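Assembly chaperone of ribosomal protein L4 (Acl4) (Chaetomium thermophilum, PDB 5TQB) probably acts as a dedicated assembly chaperone that binds ribosomal protein L4 and accompanies it toward ribosome assembly, using a scaffold of tetratricopeptide-type helical repeats. Local coordinates at residues B[25-30]-B[46-51]; B[38-43]-B[79-84]; B[67-72]-B[86-91]; B[91-96]-B[104-109]; B[111-116]-B[143-148]. All blocks are in the same frame, centred on the assembly; numbering follows the deposited sequence.

Contact 1: B[25-30]-B[46-51]; sequences KVARTA and TLLGQI
Ala27 is the residue of helix 20-32 that presses into helix 41-54, its single methyl sitting among three branched side chains. Its CB lies 3.5 Å from CD1 of Ile51 and 3.7 Å from CD2 of Leu48, while CD2 of Leu47 stands a little further back, 4.2 Å from the same CB of Ala27. The three come from different directions: Leu47 has its CG anti to the backbone N (chi1 177°), whereas Leu48 and Ile51 hold CG and CG1 beside theirs, and together they form the seat the methyl rests on. The two helices run antiparallel, their local axes 156° apart and 9.8 Å apart at closest approach, with Ala27 opposite Leu48 at a CA-CA distance of 6.3 Å. This is consistent with the close antiparallel packing of TPR helices; segment 46-51 lies in a predicted TPR repeat. Next along, Arg28 takes part mostly through its backbone: its N is 4.0 Å from CD2 of Leu48. Its guanidinium passes the other methyl of Leu48, CD1, obliquely and at the limit of contact, and it is directed elsewhere, since NH2 is hydrogen-bonded to the hydroxyl of Tyr64 on helix 58-71.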
# COMPACT_ATOMS: atom_id res chain seq x y z
N LYS B 25 -14.31 -12.86 -17.46
CA LYS B 25 -15.18 -13.77 -18.19
C LYS B 25 -16.61 -13.68 -17.66
O LYS B 25 -17.55 -13.56 -18.45
CB LYS B 25 -14.67 -15.21 -18.07
CG LYS B 25 -13.43 -15.49 -18.89
CD LYS B 25 -13.11 -16.97 -18.91
CE LYS B 25 -11.86 -17.27 -19.73
NZ LYS B 25 -11.64 -18.73 -19.91
N VAL B 26 -16.77 -13.72 -16.35
CA VAL B 26 -18.11 -13.69 -15.75
C VAL B 26 -18.77 -12.33 -15.94
O VAL B 26 -19.98 -12.25 -16.16
CB VAL B 26 -18.06 -14.05 -14.24
CG1 VAL B 26 -19.45 -13.94 -13.62
CG2 VAL B 26 -17.53 -15.47 -14.05
N ALA B 27 -17.97 -11.27 -15.87
CA ALA B 27 -18.47 -9.91 -16.06
C ALA B 27 -18.90 -9.68 -17.50
O ALA B 27 -19.85 -8.95 -17.77
CB ALA B 27 -17.41 -8.89 -15.66
N ARG B 28 -18.19 -10.31 -18.43
CA ARG B 28 -18.54 -10.20 -19.84
C ARG B 28 -19.89 -10.87 -20.10
O ARG B 28 -20.81 -10.25 -20.62
CB ARG B 28 -17.43 -10.81 -20.71
CG ARG B 28 -17.84 -11.19 -22.14
CD ARG B 28 -18.52 -10.05 -22.91
NE ARG B 28 -17.74 -8.82 -22.93
CZ ARG B 28 -18.13 -7.70 -23.52
NH1 ARG B 28 -19.30 -7.64 -24.14
NH2 ARG B 28 -17.35 -6.63 -23.49
N THR B 29 -20.01 -12.14 -19.71
CA THR B 29 -21.27 -12.87 -19.89
C THR B 29 -22.41 -12.10 -19.24
O THR B 29 -23.49 -11.98 -19.82
CB THR B 29 -21.20 -14.30 -19.32
OG1 THR B 29 -20.84 -14.25 -17.94
CG2 THR B 29 -20.17 -15.13 -20.07
N ALA B 30 -22.17 -11.57 -18.04
CA ALA B 30 -23.17 -10.79 -17.33
C ALA B 30 -23.71 -9.67 -18.21
O ALA B 30 -24.92 -9.59 -18.45
CB ALA B 30 -22.56 -10.19 -16.07
N THR B 46 -19.02 -0.36 -15.43
CA THR B 46 -18.09 0.09 -14.41
C THR B 46 -17.20 -1.07 -13.97
O THR B 46 -15.98 -0.93 -13.90
CB THR B 46 -18.83 0.66 -13.19
OG1 THR B 46 -19.51 1.86 -13.56
CG2 THR B 46 -17.89 0.97 -12.04
N LEU B 47 -17.83 -2.21 -13.69
CA LEU B 47 -17.11 -3.39 -13.22
C LEU B 47 -16.12 -3.88 -14.27
O LEU B 47 -14.98 -4.19 -13.95
CB LEU B 47 -18.09 -4.50 -12.88
CG LEU B 47 -17.48 -5.83 -12.44
CD1 LEU B 47 -16.63 -5.64 -11.20
CD2 LEU B 47 -18.58 -6.86 -12.18
N LEU B 48 -16.57 -3.94 -15.52
CA LEU B 48 -15.69 -4.31 -16.61
C LEU B 48 -14.53 -3.32 -16.73
O LEU B 48 -13.43 -3.68 -17.15
CB LEU B 48 -16.48 -4.38 -17.92
CG LEU B 48 -17.23 -5.69 -18.16
CD1 LEU B 48 -18.28 -5.51 -19.25
CD2 LEU B 48 -16.27 -6.79 -18.53
N GLY B 49 -14.78 -2.07 -16.33
CA GLY B 49 -13.75 -1.05 -16.32
C GLY B 49 -12.70 -1.31 -15.26
O GLY B 49 -11.50 -1.28 -15.56
N GLN B 50 -13.15 -1.55 -14.03
CA GLN B 50 -12.26 -1.89 -12.92
C GLN B 50 -11.39 -3.09 -13.26
O GLN B 50 -10.20 -3.11 -12.98
CB GLN B 50 -13.06 -2.24 -11.66
CG GLN B 50 -13.97 -1.15 -11.12
CD GLN B 50 -14.93 -1.65 -10.06
OE1 GLN B 50 -14.96 -2.84 -9.74
NE2 GLN B 50 -15.73 -0.75 -9.51
N ILE B 51 -12.01 -4.10 -13.86
CA ILE B 51 -11.32 -5.36 -14.14
C ILE B 51 -10.18 -5.15 -15.12
O ILE B 51 -9.08 -5.66 -14.91
CB ILE B 51 -12.30 -6.42 -14.69
CG1 ILE B 51 -13.28 -6.85 -13.60
CG2 ILE B 51 -11.54 -7.65 -15.20
CD1 ILE B 51 -14.51 -7.60 -14.12

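Contact 2: B[38-43]-B[79-84]; sequences GRHAGA and EELGGG
Leu81 lays its CD2 methyl over one face of the His40 imidazole, a CH-pi contact 3.6 Å from the ring centroid and shifted toward the rim on the CE1-NE2 side. The same methyl lies over a face of the Arg39 guanidinium, 3.6 Å from NH1. At the ring edge, NE2 of His40 donates to OE1 of Glu80 at 2.7 Å, nearly straight at 165°; the oxygen is in the imidazole plane, yet the donor stands above the carboxylate plane. Glu80 holds CG anti to the backbone N (chi1 -167°) and bends at chi2, bringing the carboxylate to that edge. Lys5 of helix 4-16 also bridges to OE1. Replacing His40 by alanine is likely to leave the Leu81 methyl without the ring it lies on and Glu80 OE1 without its imidazole donor. His40 is at the N-cap position of helix 41-54. The short helix 79-82 packs at this N-terminal end, where the predicted TPR repeat begins. Backbones meet too: Ala43 N donates to Leu81 O at 3.0 Å, and Gly42 comes so close to Gly82 O that a side chain there would clash.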
# COMPACT_ATOMS: atom_id res chain seq x y z
N GLY B 38 -29.98 -1.99 -20.52
CA GLY B 38 -30.30 -2.69 -19.29
C GLY B 38 -30.26 -1.82 -18.05
O GLY B 38 -29.61 -0.77 -18.01
N ARG B 39 -30.95 -2.29 -17.02
CA ARG B 39 -31.05 -1.61 -15.74
C ARG B 39 -29.67 -1.44 -15.09
O ARG B 39 -29.34 -0.37 -14.58
CB ARG B 39 -31.98 -2.43 -14.83
CG ARG B 39 -32.46 -1.75 -13.56
CD ARG B 39 -33.59 -2.57 -12.91
NE ARG B 39 -34.02 -2.02 -11.62
CZ ARG B 39 -33.64 -2.47 -10.43
NH1 ARG B 39 -32.82 -3.51 -10.32
NH2 ARG B 39 -34.09 -1.88 -9.33
N HIS B 40 -28.87 -2.51 -15.14
CA HIS B 40 -27.56 -2.52 -14.49
C HIS B 40 -26.41 -2.27 -15.46
O HIS B 40 -25.27 -2.65 -15.19
CB HIS B 40 -27.32 -3.87 -13.79
CG HIS B 40 -27.99 -3.99 -12.46
ND1 HIS B 40 -29.32 -4.30 -12.32
CD2 HIS B 40 -27.51 -3.83 -11.21
CE1 HIS B 40 -29.63 -4.34 -11.04
NE2 HIS B 40 -28.55 -4.06 -10.34
N ALA B 41 -26.69 -1.62 -16.58
CA ALA B 41 -25.67 -1.37 -17.60
C ALA B 41 -24.50 -0.56 -17.04
O ALA B 41 -23.34 -0.91 -17.25
CB ALA B 41 -26.29 -0.67 -18.80
N GLY B 42 -24.81 0.49 -16.29
CA GLY B 42 -23.79 1.34 -15.72
C GLY B 42 -22.87 0.61 -14.76
O GLY B 42 -21.65 0.73 -14.84
N ALA B 43 -23.47 -0.15 -13.85
CA ALA B 43 -22.70 -0.91 -12.88
C ALA B 43 -21.88 -1.99 -13.57
O ALA B 43 -20.75 -2.26 -13.19
CB ALA B 43 -23.63 -1.53 -11.85
N GLU B 79 -25.79 4.11 -7.07
CA GLU B 79 -24.50 3.48 -7.33
C GLU B 79 -24.66 2.02 -7.73
O GLU B 79 -23.89 1.49 -8.53
CB GLU B 79 -23.59 3.56 -6.10
CG GLU B 79 -22.89 4.91 -5.91
CD GLU B 79 -21.63 4.81 -5.04
OE1 GLU B 79 -21.46 3.80 -4.32
OE2 GLU B 79 -20.81 5.75 -5.08
N GLU B 80 -25.68 1.38 -7.16
CA GLU B 80 -25.91 -0.05 -7.37
C GLU B 80 -26.32 -0.35 -8.81
O GLU B 80 -26.00 -1.41 -9.35
CB GLU B 80 -26.98 -0.54 -6.39
CG GLU B 80 -27.10 -2.05 -6.29
CD GLU B 80 -28.21 -2.61 -7.17
OE1 GLU B 80 -28.02 -3.71 -7.72
OE2 GLU B 80 -29.26 -1.95 -7.29
N LEU B 81 -27.01 0.60 -9.45
CA LEU B 81 -27.48 0.42 -10.82
C LEU B 81 -26.52 1.03 -11.85
O LEU B 81 -26.23 0.40 -12.86
CB LEU B 81 -28.87 1.03 -10.99
CG LEU B 81 -29.99 0.44 -10.13
CD1 LEU B 81 -31.31 1.14 -10.40
CD2 LEU B 81 -30.12 -1.06 -10.35
N GLY B 82 -26.04 2.24 -11.57
CA GLY B 82 -25.28 3.02 -12.54
C GLY B 82 -23.77 3.04 -12.36
O GLY B 82 -23.05 3.59 -13.20
N GLY B 83 -23.29 2.48 -11.26
CA GLY B 83 -21.86 2.37 -11.02
C GLY B 83 -21.29 3.41 -10.07
O GLY B 83 -20.34 3.12 -9.34
N GLY B 84 -21.85 4.62 -10.07
CA GLY B 84 -21.39 5.68 -9.19
C GLY B 84 -20.40 6.62 -9.86
O GLY B 84 -20.12 6.50 -11.05

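Contact 3: B[67-72]-B[86-91]; sequences AAVKVD and EKFLWL
Helices 58-71 and 86-94 meet with their local axes 137° apart and 9.8 Å apart at closest approach, the CA atoms of Val69 and Lys87 nearest, 6.9 Å apart. Helix 58-71 ends at Val71, and Asp72 is the first residue beyond it; the contact joins this helix, in the predicted TPR repeat, to helix 86-94, with the short helix 79-82 between them in the chain. For Lys87, a chi1 of 56° puts CG between the backbone N and the carbonyl carbon, and an extended chain carries CD to 3.6 Å from CB of Ala68, before a bend at the last torsion turns the ammonium toward Asp72. Beside it, Val69 splits its two methyls: CG2 lies 3.4 Å from CD1 of Leu91, while CG1 approaches CE1 of the Phe88 ring obliquely at 4.1 Å. The bridge is long, with NZ of Lys87 3.4 Å from OD2 of Asp72, and its hydrogen bond is weak. Lys87 NZ also donates to the carbonyl oxygens of Gly82 and Gly84. A buried ammonium is shared between one carboxylate and two carbonyls, and its charge probably helps hold the glycine-rich 82-84 backbone beside the C-terminal end of helix 58-71.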
# COMPACT_ATOMS: atom_id res chain seq x y z
N ALA B 67 -18.42 4.07 -21.90
CA ALA B 67 -19.74 3.53 -22.21
C ALA B 67 -20.65 3.63 -20.98
O ALA B 67 -21.85 3.86 -21.10
CB ALA B 67 -19.64 2.09 -22.67
N ALA B 68 -20.06 3.48 -19.80
CA ALA B 68 -20.81 3.60 -18.56
C ALA B 68 -21.35 5.01 -18.40
O ALA B 68 -22.47 5.21 -17.92
CB ALA B 68 -19.94 3.21 -17.38
N VAL B 69 -20.55 6.00 -18.80
CA VAL B 69 -20.97 7.39 -18.72
C VAL B 69 -22.14 7.66 -19.66
O VAL B 69 -23.11 8.33 -19.28
CB VAL B 69 -19.81 8.35 -19.06
CG1 VAL B 69 -20.29 9.79 -19.20
CG2 VAL B 69 -18.75 8.26 -17.98
N LYS B 70 -22.06 7.15 -20.88
CA LYS B 70 -23.11 7.37 -21.86
C LYS B 70 -24.44 6.79 -21.38
O LYS B 70 -25.50 7.25 -21.79
CB LYS B 70 -22.72 6.76 -23.21
CG LYS B 70 -21.62 7.54 -23.92
CD LYS B 70 -21.01 6.75 -25.07
CE LYS B 70 -19.76 7.43 -25.61
NZ LYS B 70 -18.92 6.50 -26.41
N VAL B 71 -24.38 5.80 -20.49
CA VAL B 71 -25.57 5.20 -19.90
C VAL B 71 -26.10 6.02 -18.73
O VAL B 71 -27.29 5.98 -18.43
CB VAL B 71 -25.28 3.76 -19.42
CG1 VAL B 71 -26.42 3.21 -18.58
CG2 VAL B 71 -25.01 2.85 -20.60
N ASP B 72 -25.22 6.76 -18.06
CA ASP B 72 -25.57 7.52 -16.86
C ASP B 72 -24.83 8.86 -16.85
O ASP B 72 -23.95 9.10 -16.01
CB ASP B 72 -25.23 6.70 -15.61
CG ASP B 72 -25.71 7.35 -14.31
OD1 ASP B 72 -26.72 8.07 -14.33
OD2 ASP B 72 -25.06 7.11 -13.26
N GLU B 86 -17.29 6.84 -9.73
CA GLU B 86 -15.99 6.22 -9.99
C GLU B 86 -15.58 6.33 -11.45
O GLU B 86 -14.42 6.62 -11.76
CB GLU B 86 -16.02 4.75 -9.56
CG GLU B 86 -14.73 3.98 -9.79
CD GLU B 86 -14.87 2.49 -9.51
OE1 GLU B 86 -15.75 2.11 -8.71
OE2 GLU B 86 -14.09 1.69 -10.09
N LYS B 87 -16.53 6.10 -12.35
CA LYS B 87 -16.24 6.12 -13.79
C LYS B 87 -15.75 7.49 -14.28
O LYS B 87 -14.93 7.56 -15.20
CB LYS B 87 -17.48 5.69 -14.58
CG LYS B 87 -18.74 6.49 -14.31
CD LYS B 87 -19.94 5.87 -15.00
CE LYS B 87 -21.23 6.61 -14.70
NZ LYS B 87 -21.70 6.42 -13.30
N PHE B 88 -16.24 8.57 -13.68
CA PHE B 88 -15.80 9.91 -14.07
C PHE B 88 -14.35 10.12 -13.67
O PHE B 88 -13.56 10.68 -14.43
CB PHE B 88 -16.68 10.98 -13.44
CG PHE B 88 -18.13 10.90 -13.84
CD1 PHE B 88 -18.54 11.35 -15.08
CD2 PHE B 88 -19.07 10.37 -12.98
CE1 PHE B 88 -19.87 11.28 -15.45
CE2 PHE B 88 -20.40 10.30 -13.34
CZ PHE B 88 -20.80 10.75 -14.58
N LEU B 89 -14.02 9.67 -12.46
CA LEU B 89 -12.69 9.88 -11.90
C LEU B 89 -11.64 9.08 -12.66
O LEU B 89 -10.52 9.55 -12.86
CB LEU B 89 -12.68 9.50 -10.41
CG LEU B 89 -13.78 10.14 -9.56
CD1 LEU B 89 -13.66 9.70 -8.10
CD2 LEU B 89 -13.77 11.66 -9.66
N TRP B 90 -12.01 7.87 -13.09
CA TRP B 90 -11.08 7.04 -13.85
C TRP B 90 -10.82 7.61 -15.24
O TRP B 90 -9.70 7.52 -15.75
CB TRP B 90 -11.59 5.61 -13.97
CG TRP B 90 -11.10 4.73 -12.86
CD1 TRP B 90 -11.85 4.17 -11.88
CD2 TRP B 90 -9.75 4.33 -12.62
NE1 TRP B 90 -11.06 3.43 -11.03
CE2 TRP B 90 -9.76 3.51 -11.47
CE3 TRP B 90 -8.53 4.57 -13.26
CZ2 TRP B 90 -8.60 2.95 -10.94
CZ3 TRP B 90 -7.38 4.00 -12.74
CH2 TRP B 90 -7.42 3.20 -11.59
N LEU B 91 -11.85 8.18 -15.86
CA LEU B 91 -11.71 8.78 -17.19
C LEU B 91 -10.78 9.98 -17.14
O LEU B 91 -10.08 10.27 -18.11
CB LEU B 91 -13.07 9.19 -17.74
CG LEU B 91 -13.91 8.05 -18.32
CD1 LEU B 91 -15.35 8.50 -18.49
CD2 LEU B 91 -13.33 7.59 -19.65

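Contact 4: B[91-96]-B[104-109]; sequences LAQLSE and AWFERG
Trp105 and Phe106 both carry CG beside the backbone N (chi1 -78° and -82°), and as neighbours on helix 100-125 they send their rings to different places on helix 86-94. The indole turns one face to Leu91: CB of Leu91 lies over the ring system, 3.8 Å from CD2 of Trp105, and CD1 of Leu91 sits 3.8 Å from the centroid of the six-membered ring, only 12° off its normal. The phenyl ring of Phe106 instead takes the methyl of Ala92 almost squarely over its centre, CB 3.3 Å from the centroid. That same Ala92 CB is 3.5 Å from CB of Trp105, so the methyl is set between the base of Trp105 and the ring face of Phe106, with backbones near enough for a CA-CA distance of 4.9 Å. CG of Gln93 brushes CZ of Phe106 at 4.1 Å, and its amide goes on to a hydrogen bond from NE2 to the backbone of another protein chain. Beyond, Phe106 packs on Ala151, Val152 and Val155 of helix 131-156. With no hydrogen bond between the two segments, this helical hairpin is held here by CH-pi and apolar contact, and its close approach probably depends on the small size of Ala92.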
# COMPACT_ATOMS: atom_id res chain seq x y z
N LEU B 91 -11.85 8.18 -15.86
CA LEU B 91 -11.71 8.78 -17.19
C LEU B 91 -10.78 9.98 -17.14
O LEU B 91 -10.08 10.27 -18.11
CB LEU B 91 -13.07 9.19 -17.74
CG LEU B 91 -13.91 8.05 -18.32
CD1 LEU B 91 -15.35 8.50 -18.49
CD2 LEU B 91 -13.33 7.59 -19.65
N ALA B 92 -10.78 10.67 -16.00
CA ALA B 92 -9.91 11.83 -15.78
C ALA B 92 -8.45 11.40 -15.75
O ALA B 92 -7.60 12.06 -16.35
CB ALA B 92 -10.29 12.52 -14.48
N GLN B 93 -8.15 10.30 -15.06
CA GLN B 93 -6.79 9.81 -14.95
C GLN B 93 -6.32 9.15 -16.24
O GLN B 93 -5.14 9.23 -16.60
CB GLN B 93 -6.66 8.81 -13.81
CG GLN B 93 -6.60 9.45 -12.44
CD GLN B 93 -6.38 8.45 -11.31
OE1 GLN B 93 -6.49 8.82 -10.14
NE2 GLN B 93 -6.07 7.20 -11.65
N LEU B 94 -7.26 8.51 -16.93
CA LEU B 94 -6.95 7.78 -18.15
C LEU B 94 -6.95 8.69 -19.38
O LEU B 94 -6.63 8.25 -20.48
CB LEU B 94 -7.94 6.63 -18.34
CG LEU B 94 -7.57 5.32 -17.64
CD1 LEU B 94 -7.05 5.55 -16.22
CD2 LEU B 94 -8.74 4.33 -17.63
N SER B 95 -7.31 9.95 -19.19
CA SER B 95 -7.39 10.91 -20.29
C SER B 95 -6.06 11.02 -21.02
O SER B 95 -5.01 11.18 -20.40
CB SER B 95 -7.79 12.29 -19.77
OG SER B 95 -7.72 13.25 -20.81
N GLU B 96 -6.12 10.94 -22.34
CA GLU B 96 -4.93 10.96 -23.17
C GLU B 96 -4.50 12.40 -23.45
O GLU B 96 -3.34 12.66 -23.76
CB GLU B 96 -5.18 10.20 -24.48
CG GLU B 96 -6.52 10.49 -25.15
CD GLU B 96 -7.64 9.57 -24.66
OE1 GLU B 96 -8.51 10.04 -23.88
OE2 GLU B 96 -7.66 8.38 -25.05
N ALA B 104 -12.09 18.47 -16.29
CA ALA B 104 -13.49 18.40 -16.66
C ALA B 104 -14.12 17.12 -16.12
O ALA B 104 -15.19 17.14 -15.52
CB ALA B 104 -13.65 18.49 -18.17
N TRP B 105 -13.45 15.99 -16.34
CA TRP B 105 -13.93 14.71 -15.83
C TRP B 105 -13.97 14.69 -14.30
O TRP B 105 -14.93 14.20 -13.70
CB TRP B 105 -13.06 13.56 -16.34
CG TRP B 105 -13.34 13.16 -17.76
CD1 TRP B 105 -12.46 13.17 -18.80
CD2 TRP B 105 -14.59 12.68 -18.28
NE1 TRP B 105 -13.08 12.72 -19.94
CE2 TRP B 105 -14.39 12.42 -19.65
CE3 TRP B 105 -15.85 12.44 -17.73
CZ2 TRP B 105 -15.41 11.94 -20.48
CZ3 TRP B 105 -16.86 11.97 -18.55
CH2 TRP B 105 -16.63 11.72 -19.91
N PHE B 106 -12.92 15.23 -13.67
CA PHE B 106 -12.84 15.28 -12.22
C PHE B 106 -13.97 16.11 -11.65
O PHE B 106 -14.56 15.76 -10.62
CB PHE B 106 -11.49 15.87 -11.78
CG PHE B 106 -10.34 14.90 -11.77
CD1 PHE B 106 -9.09 15.27 -12.25
CD2 PHE B 106 -10.49 13.62 -11.24
CE1 PHE B 106 -8.03 14.39 -12.24
CE2 PHE B 106 -9.43 12.73 -11.23
CZ PHE B 106 -8.20 13.12 -11.72
N GLU B 107 -14.27 17.23 -12.31
CA GLU B 107 -15.32 18.13 -11.86
C GLU B 107 -16.67 17.44 -11.91
O GLU B 107 -17.48 17.57 -10.99
CB GLU B 107 -15.34 19.41 -12.70
CG GLU B 107 -14.32 20.45 -12.26
CD GLU B 107 -14.35 21.71 -13.12
OE1 GLU B 107 -15.13 21.76 -14.10
OE2 GLU B 107 -13.59 22.66 -12.81
N ARG B 108 -16.93 16.71 -12.99
CA ARG B 108 -18.15 15.94 -13.11
C ARG B 108 -18.26 14.93 -11.98
O ARG B 108 -19.35 14.69 -11.44
CB ARG B 108 -18.20 15.21 -14.45
CG ARG B 108 -18.49 16.13 -15.63
CD ARG B 108 -19.64 15.62 -16.48
NE ARG B 108 -19.19 14.96 -17.71
CZ ARG B 108 -19.91 14.07 -18.39
NH1 ARG B 108 -21.11 13.71 -17.95
NH2 ARG B 108 -19.42 13.54 -19.50
N GLY B 109 -17.12 14.34 -11.61
CA GLY B 109 -17.08 13.37 -10.54
C GLY B 109 -17.33 14.00 -9.19
O GLY B 109 -18.03 13.45 -8.34

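Contact 5: B[111-116]-B[143-148]; sequences TVLRAQ and RRLAET. With EDO (1,2-ethanediol), chain I.
Leu113 meets helix 131-156 through CD1, which lies 3.8 Å from CA of Leu145 and 3.8 Å from OG1 of Thr148. CG of Arg114 touches CD2 of Leu145 at 3.7 Å, and CD1 of that leucine lies over one face of the guanidinium; with CG anti to its backbone N (chi1 177°), Leu145 crosses Arg114 at about a right angle. These antiparallel arms of a helical hairpin, local axes 152° apart, are joined mainly by apolar contact, with no hydrogen bond between the segments. One layer out, Thr148 OG1 donates to Arg144 O at 2.8 Å. Arg144, bent at chi2 and chi3, leads its guanidinium away from helix 100-125 to grip Glu147 side-on, NE to OE1 and NH2 to OE2, both 2.9 Å. Glu147 OE2 also meets Trp184 NE1, and OE1 accepts from O2 of a bound 1,2-ethanediol, itself probably from the crystallisation liquor, at 3.0 Å. A glutamine in place of Glu147 would probably weaken the paired grip, leaving the Arg144 charge without its mate and its guanidinium freer to turn. The chemistry is mostly apolar toward helix 100-125, with the Arg114 charge paired to Glu176 at its margin, and ionic where Arg144 and Glu147 meet.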
# COMPACT_ATOMS: atom_id res chain seq x y z
N THR B 111 -19.01 16.73 -8.67
CA THR B 111 -20.41 17.14 -8.64
C THR B 111 -21.31 16.01 -8.14
O THR B 111 -22.17 16.22 -7.29
CB THR B 111 -20.90 17.58 -10.04
OG1 THR B 111 -20.13 18.69 -10.49
CG2 THR B 111 -22.37 17.98 -10.01
N VAL B 112 -21.10 14.81 -8.68
CA VAL B 112 -21.87 13.64 -8.27
C VAL B 112 -21.64 13.34 -6.79
O VAL B 112 -22.59 13.11 -6.04
CB VAL B 112 -21.51 12.40 -9.10
CG1 VAL B 112 -22.24 11.16 -8.60
CG2 VAL B 112 -21.83 12.64 -10.57
N LEU B 113 -20.38 13.36 -6.38
CA LEU B 113 -20.02 13.10 -4.98
C LEU B 113 -20.66 14.11 -4.03
O LEU B 113 -21.21 13.72 -3.00
CB LEU B 113 -18.50 13.13 -4.81
CG LEU B 113 -17.74 11.91 -5.34
CD1 LEU B 113 -16.24 12.20 -5.40
CD2 LEU B 113 -18.02 10.68 -4.50
N ARG B 114 -20.60 15.40 -4.36
CA ARG B 114 -21.15 16.43 -3.49
C ARG B 114 -22.66 16.27 -3.29
O ARG B 114 -23.17 16.52 -2.20
CB ARG B 114 -20.85 17.82 -4.04
CG ARG B 114 -19.72 18.52 -3.32
CD ARG B 114 -19.55 19.93 -3.81
NE ARG B 114 -19.02 19.99 -5.17
CZ ARG B 114 -17.76 20.28 -5.48
NH1 ARG B 114 -16.87 20.57 -4.53
NH2 ARG B 114 -17.39 20.30 -6.75
N ALA B 115 -23.36 15.86 -4.34
CA ALA B 115 -24.80 15.62 -4.27
C ALA B 115 -25.11 14.42 -3.38
O ALA B 115 -26.05 14.46 -2.59
CB ALA B 115 -25.37 15.42 -5.66
N GLN B 116 -24.32 13.36 -3.51
CA GLN B 116 -24.49 12.16 -2.69
C GLN B 116 -24.23 12.47 -1.22
O GLN B 116 -24.98 12.02 -0.35
CB GLN B 116 -23.55 11.06 -3.17
CG GLN B 116 -23.91 10.48 -4.52
CD GLN B 116 -22.90 9.46 -4.99
OE1 GLN B 116 -21.76 9.44 -4.54
NE2 GLN B 116 -23.32 8.60 -5.91
N ARG B 143 -14.07 11.87 1.78
CA ARG B 143 -12.67 11.55 1.55
C ARG B 143 -12.40 11.35 0.06
O ARG B 143 -11.38 11.80 -0.45
CB ARG B 143 -12.25 10.32 2.35
CG ARG B 143 -12.15 10.61 3.83
CD ARG B 143 -12.08 9.34 4.64
NE ARG B 143 -12.11 9.62 6.07
CZ ARG B 143 -12.21 8.70 7.02
NH1 ARG B 143 -12.30 7.42 6.68
NH2 ARG B 143 -12.22 9.05 8.29
N ARG B 144 -13.32 10.68 -0.63
CA ARG B 144 -13.19 10.50 -2.08
C ARG B 144 -13.24 11.85 -2.78
O ARG B 144 -12.53 12.09 -3.76
CB ARG B 144 -14.31 9.60 -2.63
CG ARG B 144 -14.29 8.15 -2.14
CD ARG B 144 -13.02 7.39 -2.54
NE ARG B 144 -11.96 7.53 -1.54
CZ ARG B 144 -11.96 6.96 -0.34
NH1 ARG B 144 -12.99 6.20 0.05
NH2 ARG B 144 -10.94 7.16 0.49
N LEU B 145 -14.10 12.74 -2.27
CA LEU B 145 -14.21 14.09 -2.81
C LEU B 145 -12.93 14.87 -2.57
O LEU B 145 -12.43 15.54 -3.46
CB LEU B 145 -15.39 14.83 -2.19
CG LEU B 145 -15.55 16.30 -2.63
CD1 LEU B 145 -15.76 16.39 -4.14
CD2 LEU B 145 -16.71 16.97 -1.90
N ALA B 146 -12.41 14.78 -1.34
CA ALA B 146 -11.18 15.48 -0.98
C ALA B 146 -10.04 15.03 -1.87
O ALA B 146 -9.24 15.85 -2.35
CB ALA B 146 -10.85 15.22 0.47
N GLU B 147 -9.97 13.73 -2.11
CA GLU B 147 -8.95 13.16 -2.98
C GLU B 147 -9.14 13.63 -4.42
O GLU B 147 -8.17 13.76 -5.17
CB GLU B 147 -9.00 11.63 -2.92
CG GLU B 147 -8.53 11.04 -1.60
CD GLU B 147 -9.08 9.63 -1.34
OE1 GLU B 147 -9.59 8.99 -2.28
OE2 GLU B 147 -9.00 9.15 -0.18
N THR B 148 -10.38 13.90 -4.81
CA THR B 148 -10.68 14.38 -6.16
C THR B 148 -10.18 15.81 -6.33
O THR B 148 -9.63 16.17 -7.38
CB THR B 148 -12.19 14.31 -6.46
OG1 THR B 148 -12.63 12.94 -6.41
CG2 THR B 148 -12.50 14.88 -7.83
C1 EDO I . -8.29 5.97 -2.32
O1 EDO I . -7.30 6.49 -1.47
C2 EDO I . -7.92 6.26 -3.76
O2 EDO I . -7.41 7.58 -3.83

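In the fold
From the N terminus, contact 1 closes first, joining helix 20-32 to helix 41-54. Contact 2 opens before contact 1 has closed, so the two cross; it brings the start of helix 41-54 to helix 79-82. Contact 3 crosses contact 2, linking helix 58-71 to helix 86-94, and Lys87 reaching Gly82 O stitches these two together, while Gln50 and Glu86 connect contacts 1 and 3, which are in series. Contact 4 follows in series, sharing Leu91 with contact 3, and closes the short connection from helix 86-94 to helix 100-125. Contact 5 closes the longer excursion to helix 131-156, and Phe106 O packs on Thr148 CG2 between contacts 4 and 5. None nests inside another.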